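Local coordinates for protein vestitone reductase (Medicago sativa, PDB 2P4H) that catalyses the NADPH-dependent, stereospecific reduction of (3R)-vestitone to the isoflavanol DMI, the penultimate step in making the defence compound medicarpin, at residues G2-G8 with C75-T81; S20-Y26 with I235-E239; F12-I17 with V227-A231; L108-V112 with N178-V182; E168-L172 with V183-L187. One frame throughout, in Å; residues are numbered along the deposited sequence.

All five contacts build the Rossmann-type, NADP(H)-binding part of the chain. Interaction 1 pairs strands 3-7 and 77-80 of the seven-stranded parallel sheet. Interactions 2 and 3 have centres about 11 Å apart and join the same two helices, 12-23 and 227-239, which also touch the strands of interaction 1. Interactions 4 and 5, centres about 13 Å apart, involve helices 95-111 and 158-177 and the chain entering and forming strand 182-187. Along the chain, interaction 1 closes before 4 and 5 open, and both of these are nested inside the loops closed by 2 and 3. Helix 227-239, late in the chain, thus returns to pack on helix 12-23, which follows the predicted NADP(+)-binding turn.

Interaction 1: G2-G8 with C75-T81; sequences GRVCVTG and CVGIFHT
Val4 CG1 sits over the centre of the Phe79 ring, 3.8 Å from its centroid, in a CH-pi contact. It lies anti to the Val4 backbone N (chi1 176°), which turns the methyl onto the ring face. A glycine at Phe79 would probably leave this methyl without its aromatic floor and open a gap beneath helix 12-23. Cys5 bonds through both its N and its O: Cys5 N donates to Gly77 O at 3.0 Å, and Phe79 N donates to Cys5 O at 2.8 Å. Thr7 N continues the ladder to Phe79 O at 3.1 Å. Val76 N reaches Arg3 O at 2.8 Å. At the far end Thr81 OG1 donates to Thr7 O at 2.6 Å, tilted 33° from the carbonyl plane. A water donates to both Thr81 OG1 and Gly8 O, bridging the ends of the two segments. In the next shell, Ile17 and Leu21 of helix 12-23 pack on Phe79, and His234 meets its ring edge-to-face. Helix 95-111 lies against Ile78 on the opposite face. Strand 3-7 is central in the parallel sheet, next to 77-80, and runs into the glycine-rich turn holding Gly8, predicted to bind NADP(+), as in Rossmann folds.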
# COMPACT_ATOMS: atom_id res chain seq x y z
N GLY A 2 -2.24 20.10 10.89
CA GLY A 2 -2.84 19.15 11.80
C GLY A 2 -1.96 17.93 12.03
O GLY A 2 -0.95 17.75 11.36
N ARG A 3 -2.37 17.10 12.98
CA ARG A 3 -1.61 15.90 13.31
C ARG A 3 -2.28 14.65 12.75
O ARG A 3 -3.49 14.48 12.83
CB ARG A 3 -1.47 15.79 14.83
CG ARG A 3 -0.54 14.69 15.30
CD ARG A 3 -0.08 14.95 16.71
NE ARG A 3 0.65 16.22 16.80
CZ ARG A 3 1.09 16.76 17.93
NH1 ARG A 3 0.88 16.14 19.09
NH2 ARG A 3 1.73 17.91 17.91
N VAL A 4 -1.47 13.77 12.17
CA VAL A 4 -1.97 12.53 11.61
C VAL A 4 -1.25 11.34 12.24
O VAL A 4 -0.03 11.36 12.39
CB VAL A 4 -1.75 12.48 10.07
CG1 VAL A 4 -2.20 11.14 9.51
CG2 VAL A 4 -2.52 13.61 9.41
N CYS A 5 -2.01 10.32 12.62
CA CYS A 5 -1.42 9.12 13.22
C CYS A 5 -1.25 8.08 12.12
O CYS A 5 -2.21 7.72 11.44
CB CYS A 5 -2.32 8.56 14.32
SG CYS A 5 -1.63 7.09 15.13
N VAL A 6 -0.01 7.61 11.95
CA VAL A 6 0.32 6.62 10.94
C VAL A 6 0.82 5.34 11.61
O VAL A 6 1.79 5.37 12.36
CB VAL A 6 1.46 7.12 10.02
CG1 VAL A 6 1.77 6.08 8.95
CG2 VAL A 6 1.07 8.44 9.37
N THR A 7 0.16 4.21 11.35
CA THR A 7 0.62 2.96 11.93
C THR A 7 1.62 2.34 10.96
O THR A 7 1.62 2.67 9.77
CB THR A 7 -0.53 1.96 12.16
OG1 THR A 7 -1.10 1.59 10.90
CG2 THR A 7 -1.59 2.56 13.06
N GLY A 8 2.47 1.44 11.46
CA GLY A 8 3.46 0.80 10.61
C GLY A 8 4.49 1.81 10.11
O GLY A 8 4.92 1.74 8.95
N CYS A 75 -5.65 14.06 16.77
CA CYS A 75 -5.36 13.87 15.36
C CYS A 75 -6.54 14.15 14.43
O CYS A 75 -7.69 13.87 14.77
CB CYS A 75 -4.86 12.44 15.11
SG CYS A 75 -3.22 12.11 15.79
N VAL A 76 -6.24 14.70 13.26
CA VAL A 76 -7.27 15.01 12.28
C VAL A 76 -7.45 13.83 11.33
O VAL A 76 -8.45 13.73 10.62
CB VAL A 76 -6.91 16.28 11.47
CG1 VAL A 76 -6.81 17.48 12.40
CG2 VAL A 76 -5.60 16.07 10.72
N GLY A 77 -6.46 12.94 11.31
CA GLY A 77 -6.55 11.78 10.45
C GLY A 77 -5.76 10.60 10.98
O GLY A 77 -4.83 10.77 11.77
N ILE A 78 -6.16 9.41 10.55
CA ILE A 78 -5.49 8.17 10.94
C ILE A 78 -5.26 7.39 9.65
O ILE A 78 -6.20 7.11 8.91
CB ILE A 78 -6.35 7.30 11.89
CG1 ILE A 78 -6.55 8.02 13.23
CG2 ILE A 78 -5.66 5.95 12.12
CD1 ILE A 78 -7.55 7.31 14.14
N PHE A 79 -4.00 7.06 9.39
CA PHE A 79 -3.63 6.27 8.21
C PHE A 79 -3.16 4.93 8.75
O PHE A 79 -2.04 4.81 9.27
CB PHE A 79 -2.50 6.94 7.42
CG PHE A 79 -2.85 8.28 6.83
CD1 PHE A 79 -4.17 8.74 6.80
CD2 PHE A 79 -1.85 9.09 6.28
CE1 PHE A 79 -4.48 9.98 6.23
CE2 PHE A 79 -2.16 10.32 5.71
CZ PHE A 79 -3.47 10.77 5.69
N HIS A 80 -4.01 3.92 8.64
CA HIS A 80 -3.69 2.59 9.14
C HIS A 80 -3.06 1.75 8.04
O HIS A 80 -3.77 1.16 7.21
CB HIS A 80 -4.95 1.92 9.69
CG HIS A 80 -4.67 0.68 10.48
ND1 HIS A 80 -5.64 -0.25 10.78
CD2 HIS A 80 -3.53 0.24 11.04
CE1 HIS A 80 -5.10 -1.22 11.49
NE2 HIS A 80 -3.82 -0.95 11.67
N THR A 81 -1.73 1.68 8.04
CA THR A 81 -0.98 0.93 7.02
C THR A 81 -0.39 -0.38 7.54
O THR A 81 0.16 -1.16 6.77
CB THR A 81 0.20 1.76 6.46
OG1 THR A 81 1.32 1.66 7.35
CG2 THR A 81 -0.19 3.23 6.33
O HOH W 1 3.83 0.53 6.64

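Interaction 2: S20-Y26 with I235-E239; sequences SLLENGY and IYLLE
Ile235 CD1 of helix 227-239 lies 3.4 Å from Asn24 ND2 and 3.6 Å from Ser20 OG, at the C-terminal end of helix 12-23. In this Rossmann-type domain that helix closes in a Schellman motif, with Gly25 at C-prime. The tighter part centres on Ile235. Leu21 CD2 and Ile235 CG1 run alongside at 4.1 Å, their side chains pointing opposite ways. Leu238 CD2 meets Tyr26 CE2 at 3.8 Å, the two side chains approaching head-on. Leu238 owes this position to its first torsion, which sets CG anti to the backbone N (chi1 167°). On the inner side, Leu21, Tyr26 and Leu238 all also touch Val4 of the sheet. The solvent side is at Glu239, which is exposed, with Asn24 partly so. Asn24 ND2 folds back to Ser20 O at 2.8 Å, above the carbonyl plane, while Asn24 N meets that oxygen from the opposite face. A phenylalanine in place of Tyr26 would probably keep the contact with Leu238 but leave the Glu239 carboxylate without its hydroxyl partner. Tyr26 OH donates to Glu239 OE2 in a very short bond of 2.5 Å, the ring and carboxylate planes 33° apart.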
# COMPACT_ATOMS: atom_id res chain seq x y z
N SER A 20 6.21 12.17 3.50
CA SER A 20 5.29 13.01 2.75
C SER A 20 4.49 13.96 3.63
O SER A 20 4.35 15.14 3.32
CB SER A 20 4.33 12.12 1.95
OG SER A 20 3.31 12.88 1.34
N LEU A 21 3.96 13.44 4.73
CA LEU A 21 3.18 14.27 5.65
C LEU A 21 4.01 15.42 6.19
O LEU A 21 3.55 16.56 6.26
CB LEU A 21 2.64 13.42 6.80
CG LEU A 21 1.44 12.53 6.46
CD1 LEU A 21 1.21 11.52 7.58
CD2 LEU A 21 0.21 13.41 6.26
N LEU A 22 5.25 15.13 6.59
CA LEU A 22 6.12 16.15 7.13
C LEU A 22 6.45 17.21 6.08
O LEU A 22 6.49 18.40 6.37
CB LEU A 22 7.40 15.52 7.68
CG LEU A 22 7.22 14.64 8.93
CD1 LEU A 22 8.53 13.95 9.26
CD2 LEU A 22 6.77 15.50 10.11
N GLU A 23 6.66 16.77 4.84
CA GLU A 23 6.98 17.69 3.75
C GLU A 23 5.79 18.60 3.45
O GLU A 23 5.97 19.74 3.00
CB GLU A 23 7.34 16.93 2.48
CG GLU A 23 8.49 15.95 2.63
CD GLU A 23 8.77 15.20 1.35
OE1 GLU A 23 7.81 14.87 0.63
OE2 GLU A 23 9.96 14.92 1.07
N ASN A 24 4.59 18.09 3.69
CA ASN A 24 3.37 18.84 3.40
C ASN A 24 2.80 19.67 4.55
O ASN A 24 1.65 20.11 4.49
CB ASN A 24 2.31 17.90 2.84
CG ASN A 24 2.56 17.54 1.38
OD1 ASN A 24 2.42 18.39 0.50
ND2 ASN A 24 2.96 16.30 1.14
N GLY A 25 3.59 19.87 5.60
CA GLY A 25 3.14 20.69 6.71
C GLY A 25 2.39 20.05 7.86
O GLY A 25 1.91 20.75 8.74
N TYR A 26 2.28 18.72 7.86
CA TYR A 26 1.57 18.04 8.94
C TYR A 26 2.53 17.60 10.04
O TYR A 26 3.74 17.50 9.83
CB TYR A 26 0.85 16.79 8.44
CG TYR A 26 -0.35 17.04 7.55
CD1 TYR A 26 -0.20 17.26 6.18
CD2 TYR A 26 -1.64 17.01 8.08
CE1 TYR A 26 -1.32 17.45 5.37
CE2 TYR A 26 -2.75 17.19 7.28
CZ TYR A 26 -2.59 17.41 5.92
OH TYR A 26 -3.70 17.58 5.13
N ILE A 235 -3.35 12.06 1.45
CA ILE A 235 -3.55 13.45 1.82
C ILE A 235 -4.78 14.03 1.12
O ILE A 235 -5.56 14.76 1.72
CB ILE A 235 -2.29 14.28 1.49
CG1 ILE A 235 -1.13 13.81 2.37
CG2 ILE A 235 -2.56 15.77 1.72
CD1 ILE A 235 0.20 14.48 2.06
N TYR A 236 -4.96 13.69 -0.15
CA TYR A 236 -6.11 14.18 -0.91
C TYR A 236 -7.43 13.75 -0.27
O TYR A 236 -8.34 14.56 -0.07
CB TYR A 236 -6.06 13.67 -2.35
CG TYR A 236 -7.20 14.18 -3.20
CD1 TYR A 236 -7.13 15.44 -3.81
CD2 TYR A 236 -8.38 13.45 -3.33
CE1 TYR A 236 -8.21 15.95 -4.52
CE2 TYR A 236 -9.46 13.95 -4.05
CZ TYR A 236 -9.37 15.20 -4.64
OH TYR A 236 -10.44 15.69 -5.35
N LEU A 237 -7.54 12.46 0.06
CA LEU A 237 -8.76 11.94 0.65
C LEU A 237 -8.99 12.45 2.07
O LEU A 237 -10.12 12.46 2.56
CB LEU A 237 -8.74 10.41 0.61
CG LEU A 237 -8.79 9.88 -0.83
CD1 LEU A 237 -8.49 8.39 -0.86
CD2 LEU A 237 -10.16 10.17 -1.44
N LEU A 238 -7.92 12.86 2.74
CA LEU A 238 -8.05 13.41 4.08
C LEU A 238 -8.56 14.85 4.01
O LEU A 238 -9.38 15.27 4.82
CB LEU A 238 -6.69 13.41 4.80
CG LEU A 238 -6.61 14.23 6.09
CD1 LEU A 238 -7.49 13.62 7.16
CD2 LEU A 238 -5.16 14.30 6.55
N GLU A 239 -8.07 15.59 3.01
CA GLU A 239 -8.43 17.00 2.84
C GLU A 239 -9.70 17.29 2.04
O GLU A 239 -10.27 18.37 2.15
CB GLU A 239 -7.26 17.76 2.20
CG GLU A 239 -5.93 17.62 2.94
CD GLU A 239 -4.81 18.42 2.29
OE1 GLU A 239 -4.85 18.62 1.05
OE2 GLU A 239 -3.89 18.85 3.02

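Interaction 3: F12-I17 with V227-A231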
# COMPACT_ATOMS: atom_id res chain seq x y z
N PHE A 12 7.76 0.14 4.53
CA PHE A 12 7.98 0.85 3.27
C PHE A 12 6.94 1.94 3.04
O PHE A 12 7.28 3.12 2.89
CB PHE A 12 7.97 -0.17 2.12
CG PHE A 12 7.82 0.42 0.74
CD1 PHE A 12 8.54 1.56 0.36
CD2 PHE A 12 6.99 -0.19 -0.19
CE1 PHE A 12 8.43 2.07 -0.94
CE2 PHE A 12 6.88 0.31 -1.49
CZ PHE A 12 7.60 1.44 -1.86
N LEU A 13 5.66 1.58 3.02
CA LEU A 13 4.62 2.57 2.78
C LEU A 13 4.48 3.56 3.94
O LEU A 13 4.41 4.78 3.72
CB LEU A 13 3.27 1.89 2.53
CG LEU A 13 2.14 2.86 2.21
CD1 LEU A 13 2.49 3.68 0.97
CD2 LEU A 13 0.84 2.09 2.00
N GLY A 14 4.43 3.05 5.16
CA GLY A 14 4.29 3.92 6.31
C GLY A 14 5.37 4.98 6.42
O GLY A 14 5.07 6.15 6.66
N SER A 15 6.63 4.58 6.24
CA SER A 15 7.71 5.54 6.34
C SER A 15 7.66 6.58 5.22
O SER A 15 7.96 7.75 5.44
CB SER A 15 9.08 4.84 6.36
OG SER A 15 9.32 4.08 5.19
N TRP A 16 7.25 6.17 4.02
CA TRP A 16 7.17 7.13 2.93
C TRP A 16 6.05 8.13 3.21
O TRP A 16 6.19 9.32 2.94
CB TRP A 16 6.93 6.44 1.58
CG TRP A 16 7.12 7.42 0.46
CD1 TRP A 16 6.15 8.16 -0.15
CD2 TRP A 16 8.36 7.87 -0.07
NE1 TRP A 16 6.72 9.05 -1.03
CE2 TRP A 16 8.08 8.89 -1.00
CE3 TRP A 16 9.70 7.50 0.15
CZ2 TRP A 16 9.09 9.56 -1.71
CZ3 TRP A 16 10.70 8.17 -0.55
CH2 TRP A 16 10.39 9.19 -1.47
N ILE A 17 4.95 7.63 3.75
CA ILE A 17 3.82 8.50 4.08
C ILE A 17 4.22 9.50 5.17
O ILE A 17 3.80 10.66 5.13
CB ILE A 17 2.59 7.66 4.51
CG1 ILE A 17 1.96 7.04 3.26
CG2 ILE A 17 1.58 8.53 5.25
CD1 ILE A 17 0.75 6.17 3.53
N VAL A 227 4.71 5.00 -5.31
CA VAL A 227 4.53 5.18 -3.88
C VAL A 227 4.18 6.61 -3.47
O VAL A 227 3.39 6.82 -2.55
CB VAL A 227 5.78 4.71 -3.09
CG1 VAL A 227 6.96 5.63 -3.34
CG2 VAL A 227 5.47 4.63 -1.60
N ASP A 228 4.75 7.61 -4.15
CA ASP A 228 4.43 8.98 -3.76
C ASP A 228 3.01 9.36 -4.17
O ASP A 228 2.40 10.24 -3.56
CB ASP A 228 5.44 9.98 -4.33
CG ASP A 228 5.40 11.31 -3.60
OD1 ASP A 228 5.46 11.30 -2.35
OD2 ASP A 228 5.29 12.36 -4.27
N ASP A 229 2.47 8.73 -5.21
CA ASP A 229 1.09 9.02 -5.57
C ASP A 229 0.19 8.40 -4.50
O ASP A 229 -0.89 8.91 -4.23
CB ASP A 229 0.74 8.48 -6.96
CG ASP A 229 1.00 9.51 -8.06
OD1 ASP A 229 0.79 10.71 -7.81
OD2 ASP A 229 1.38 9.11 -9.18
N VAL A 230 0.63 7.31 -3.88
CA VAL A 230 -0.17 6.70 -2.82
C VAL A 230 -0.21 7.67 -1.64
O VAL A 230 -1.25 7.86 -1.02
CB VAL A 230 0.40 5.34 -2.35
CG1 VAL A 230 -0.42 4.82 -1.18
CG2 VAL A 230 0.36 4.34 -3.50
N ALA A 231 0.94 8.28 -1.32
CA ALA A 231 0.99 9.23 -0.22
C ALA A 231 0.11 10.43 -0.57
O ALA A 231 -0.64 10.93 0.27
CB ALA A 231 2.44 9.68 0.03
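Trp16 and Val227 meet nearly at right angles, with both valine methyls against the indole. Val227 CG1 stands over one face of the five-membered ring, 4.0 Å from its centroid and 2° off the normal. Its other methyl, Val227 CG2, touches Trp16 CG at 3.8 Å. The valine can do this because CG1 lies between its backbone N and carbonyl carbon (chi1 69°), with CG2 anti to the N. Val227 CG2 also reaches Phe12 CZ at 3.8 Å. In Trp16, CG lies anti to the backbone N (chi1 -169°), which carries the indole over to the second helix. Trp16 NE1 donates to Asp228 OD1 at 2.9 Å in a fairly straight bond. The oxygen is met on its anti side, and ring and carboxylate stand almost perpendicular. The other oxygen, Asp228 OD2, bonds to Tyr303. The indole rotation is thus set by a bond at its edge and a methyl over its face. Leu13 CD1 packs on Val230 CG1 at 3.8 Å. Ala231 CB touches Trp16 CD1 at 4.0 Å and also Ile17 CG1. Helix 12-23 follows the glycine-rich turn, and its start holds Phe12, Leu13 and Gly14, predicted to bind NADP(+), as in Rossmann folds.

Interaction 4: L108-V112 with N178-V182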
# COMPACT_ATOMS: atom_id res chain seq x y z
N LEU A 108 -9.08 1.41 14.77
CA LEU A 108 -10.36 1.94 14.30
C LEU A 108 -11.34 2.01 15.49
O LEU A 108 -12.10 2.97 15.62
CB LEU A 108 -10.93 1.05 13.19
CG LEU A 108 -12.27 1.47 12.57
CD1 LEU A 108 -12.17 2.87 11.98
CD2 LEU A 108 -12.65 0.47 11.50
N LYS A 109 -11.31 1.00 16.35
CA LYS A 109 -12.18 0.99 17.52
C LYS A 109 -11.80 2.16 18.43
O LYS A 109 -12.67 2.80 19.03
CB LYS A 109 -12.03 -0.33 18.29
CG LYS A 109 -12.66 -1.53 17.59
CD LYS A 109 -12.33 -2.82 18.32
CE LYS A 109 -12.97 -4.02 17.65
NZ LYS A 109 -12.59 -5.29 18.32
N ALA A 110 -10.51 2.45 18.52
CA ALA A 110 -10.03 3.55 19.35
C ALA A 110 -10.55 4.89 18.83
O ALA A 110 -10.72 5.84 19.59
CB ALA A 110 -8.51 3.56 19.37
N CYS A 111 -10.81 4.94 17.52
CA CYS A 111 -11.29 6.15 16.85
C CYS A 111 -12.76 6.47 17.12
O CYS A 111 -13.20 7.59 16.86
CB CYS A 111 -11.05 6.01 15.34
SG CYS A 111 -11.25 7.53 14.37
N VAL A 112 -13.51 5.50 17.62
CA VAL A 112 -14.92 5.72 17.90
C VAL A 112 -15.10 6.93 18.81
O VAL A 112 -14.47 7.03 19.86
CB VAL A 112 -15.57 4.48 18.56
CG1 VAL A 112 -17.01 4.79 18.96
CG2 VAL A 112 -15.54 3.31 17.59
N ASN A 178 -20.43 2.26 13.05
CA ASN A 178 -20.04 3.19 14.10
C ASN A 178 -19.85 4.64 13.65
O ASN A 178 -19.23 5.43 14.36
CB ASN A 178 -18.78 2.67 14.78
CG ASN A 178 -19.02 1.38 15.53
OD1 ASN A 178 -19.48 1.39 16.67
ND2 ASN A 178 -18.75 0.25 14.88
N GLY A 179 -20.38 4.97 12.48
CA GLY A 179 -20.29 6.32 11.97
C GLY A 179 -18.91 6.92 11.81
O GLY A 179 -18.72 8.11 12.07
N ILE A 180 -17.94 6.12 11.39
CA ILE A 180 -16.59 6.62 11.18
C ILE A 180 -16.39 6.80 9.68
O ILE A 180 -16.75 5.92 8.90
CB ILE A 180 -15.52 5.64 11.71
CG1 ILE A 180 -15.75 5.39 13.21
CG2 ILE A 180 -14.13 6.20 11.48
CD1 ILE A 180 -14.80 4.38 13.81
N ASP A 181 -15.85 7.95 9.27
CA ASP A 181 -15.63 8.21 7.85
C ASP A 181 -14.41 7.43 7.38
O ASP A 181 -13.27 7.92 7.44
CB ASP A 181 -15.41 9.70 7.60
CG ASP A 181 -15.57 10.07 6.13
OD1 ASP A 181 -15.39 9.19 5.27
OD2 ASP A 181 -15.88 11.25 5.85
N VAL A 182 -14.66 6.21 6.90
CA VAL A 182 -13.60 5.32 6.45
C VAL A 182 -13.43 5.27 4.94
O VAL A 182 -14.39 5.23 4.18
CB VAL A 182 -13.87 3.87 6.93
CG1 VAL A 182 -12.87 2.91 6.29
CG2 VAL A 182 -13.79 3.81 8.44
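The C-terminal end of helix 95-111 packs against the loop that leads from helix 158-177 into strand 182-187, with Leu108 and Ile180 at its centre. No hydrogen bond crosses between the two segments. Leu108 CD1 meets Ile180 CD1 at 3.5 Å, the two side chains inclined to each other. Leu108 CD1 also reaches Ile180 CG2 at 3.9 Å, so it rests against two branches of one isoleucine. Ile180 CG1 is anti to its carbonyl carbon (chi1 -59°), and an extended chi2 of 177° then pushes CD1 toward the helix. There Ile180 CD1 also lies 3.5 Å from the backbone Leu108 O. This loop is the return limb of a beta-alpha-beta crossover in the Rossmann-type sheet: strand 119-125 leads, after an excursion, to helix 158-177, then to the neighbouring parallel strand 182-187. Helix 95-111 lies beside helix 158-177 on the same face, and Phe174 of that helix touches both Leu108 and Val112. Phe120 of strand 119-125 backs Leu108 and Ile180. Val112 CG2 comes across Ile180 CD1 at 4.0 Å, roughly at a right angle. Cys111 SG makes a longer contact with Ile180 CG2, at 4.3 Å. Where the strand begins, Val182 CG2 touches Leu108 CD1 at 4.0 Å.

Interaction 5: E168-L172 with V183-L187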
# COMPACT_ATOMS: atom_id res chain seq x y z
N GLU A 168 -10.19 -5.90 5.24
CA GLU A 168 -10.85 -4.76 4.61
C GLU A 168 -12.36 -4.80 4.83
O GLU A 168 -12.98 -3.77 5.09
CB GLU A 168 -10.56 -4.68 3.11
CG GLU A 168 -10.87 -3.29 2.56
CD GLU A 168 -10.87 -3.20 1.05
OE1 GLU A 168 -10.27 -4.07 0.38
OE2 GLU A 168 -11.46 -2.23 0.53
N LYS A 169 -12.94 -5.99 4.72
CA LYS A 169 -14.38 -6.12 4.92
C LYS A 169 -14.74 -5.71 6.35
O LYS A 169 -15.74 -5.02 6.56
CB LYS A 169 -14.84 -7.55 4.66
CG LYS A 169 -14.84 -7.94 3.20
CD LYS A 169 -15.53 -9.28 2.98
CE LYS A 169 -15.67 -9.59 1.49
NZ LYS A 169 -16.44 -10.85 1.28
N ALA A 170 -13.93 -6.13 7.31
CA ALA A 170 -14.20 -5.80 8.71
C ALA A 170 -14.13 -4.29 8.94
O ALA A 170 -14.96 -3.72 9.65
CB ALA A 170 -13.20 -6.52 9.61
N VAL A 171 -13.14 -3.65 8.34
CA VAL A 171 -12.97 -2.20 8.47
C VAL A 171 -14.17 -1.44 7.90
O VAL A 171 -14.71 -0.54 8.54
CB VAL A 171 -11.67 -1.74 7.77
CG1 VAL A 171 -11.64 -0.22 7.64
CG2 VAL A 171 -10.46 -2.21 8.58
N LEU A 172 -14.59 -1.81 6.69
CA LEU A 172 -15.72 -1.13 6.06
C LEU A 172 -17.00 -1.32 6.88
O LEU A 172 -17.75 -0.36 7.09
CB LEU A 172 -15.92 -1.67 4.64
CG LEU A 172 -14.81 -1.30 3.65
CD1 LEU A 172 -14.90 -2.19 2.43
CD2 LEU A 172 -14.94 0.17 3.26
N VAL A 183 -12.17 5.28 4.53
CA VAL A 183 -11.81 5.14 3.13
C VAL A 183 -10.79 4.01 3.11
O VAL A 183 -9.94 3.91 4.00
CB VAL A 183 -11.13 6.41 2.54
CG1 VAL A 183 -10.34 6.04 1.28
CG2 VAL A 183 -12.18 7.44 2.20
N THR A 184 -10.91 3.12 2.12
CA THR A 184 -9.94 2.05 1.98
C THR A 184 -9.32 2.23 0.61
O THR A 184 -10.00 2.58 -0.36
CB THR A 184 -10.58 0.64 2.09
OG1 THR A 184 -11.53 0.45 1.03
CG2 THR A 184 -11.27 0.47 3.43
N LEU A 185 -8.01 2.03 0.53
CA LEU A 185 -7.30 2.16 -0.73
C LEU A 185 -6.81 0.79 -1.17
O LEU A 185 -6.03 0.14 -0.47
CB LEU A 185 -6.11 3.12 -0.58
CG LEU A 185 -6.44 4.61 -0.51
CD1 LEU A 185 -5.22 5.39 -0.04
CD2 LEU A 185 -6.88 5.10 -1.88
N ILE A 186 -7.30 0.35 -2.32
CA ILE A 186 -6.91 -0.95 -2.86
C ILE A 186 -5.63 -0.71 -3.65
O ILE A 186 -5.65 -0.15 -4.74
CB ILE A 186 -8.03 -1.50 -3.76
CG1 ILE A 186 -9.35 -1.55 -2.96
CG2 ILE A 186 -7.66 -2.89 -4.26
CD1 ILE A 186 -10.59 -1.81 -3.81
N LEU A 187 -4.51 -1.14 -3.07
CA LEU A 187 -3.20 -0.91 -3.66
C LEU A 187 -2.57 -2.10 -4.37
O LEU A 187 -2.56 -3.21 -3.85
CB LEU A 187 -2.24 -0.40 -2.57
CG LEU A 187 -2.71 0.85 -1.83
CD1 LEU A 187 -1.78 1.13 -0.65
CD2 LEU A 187 -2.73 2.03 -2.78
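Glu168 and Thr184 join helix 158-177 to strand 182-187, the helix and second strand of a beta-alpha-beta crossover in the Rossmann-type sheet. The axes of segments 168-172 and 183-187 run nearly antiparallel, at 158°, and approach to 9.4 Å. Along the strand, the side chains alternate between the two faces of the sheet. Val183 points away from this helix and packs on Leu237 of helix 227-239, on the other face. Thr184 carries most of the contact. Thr184 CG2 touches Leu172 CD2 at 3.7 Å, the two side chains crossing at about a right angle. Thr184 CG2 also lies 3.9 Å from Glu168 CG and, more loosely, 4.3 Å from Val171 CG1. Thr184 OG1 sits between the backbone N and the carbonyl carbon (chi1 62°), and from there it faces the glutamate while CG2 faces the leucine. Leu185 again turns away, toward His234 and Leu237. Ile186 brings CG1 to 4.1 Å from Glu168 OE2, so a hydrocarbon chain flanks the carboxylate. Leu187 leaves this helix aside and reaches Val230 of helix 227-239. The buried carboxylate has further partners: Glu168 OE1 is bonded to Ser124, and Glu168 OE2 makes a salt bridge with Arg246 of strand 245-248. These bonds fix its rotation, and the nearby arginine would probably favour the charged form. The glutamate reaches in as an extended chain, CG anti to the backbone N. At its end, Thr184 OG1 donates to Glu168 OE2 at 2.7 Å, on the anti side and 31° out of the carboxylate plane.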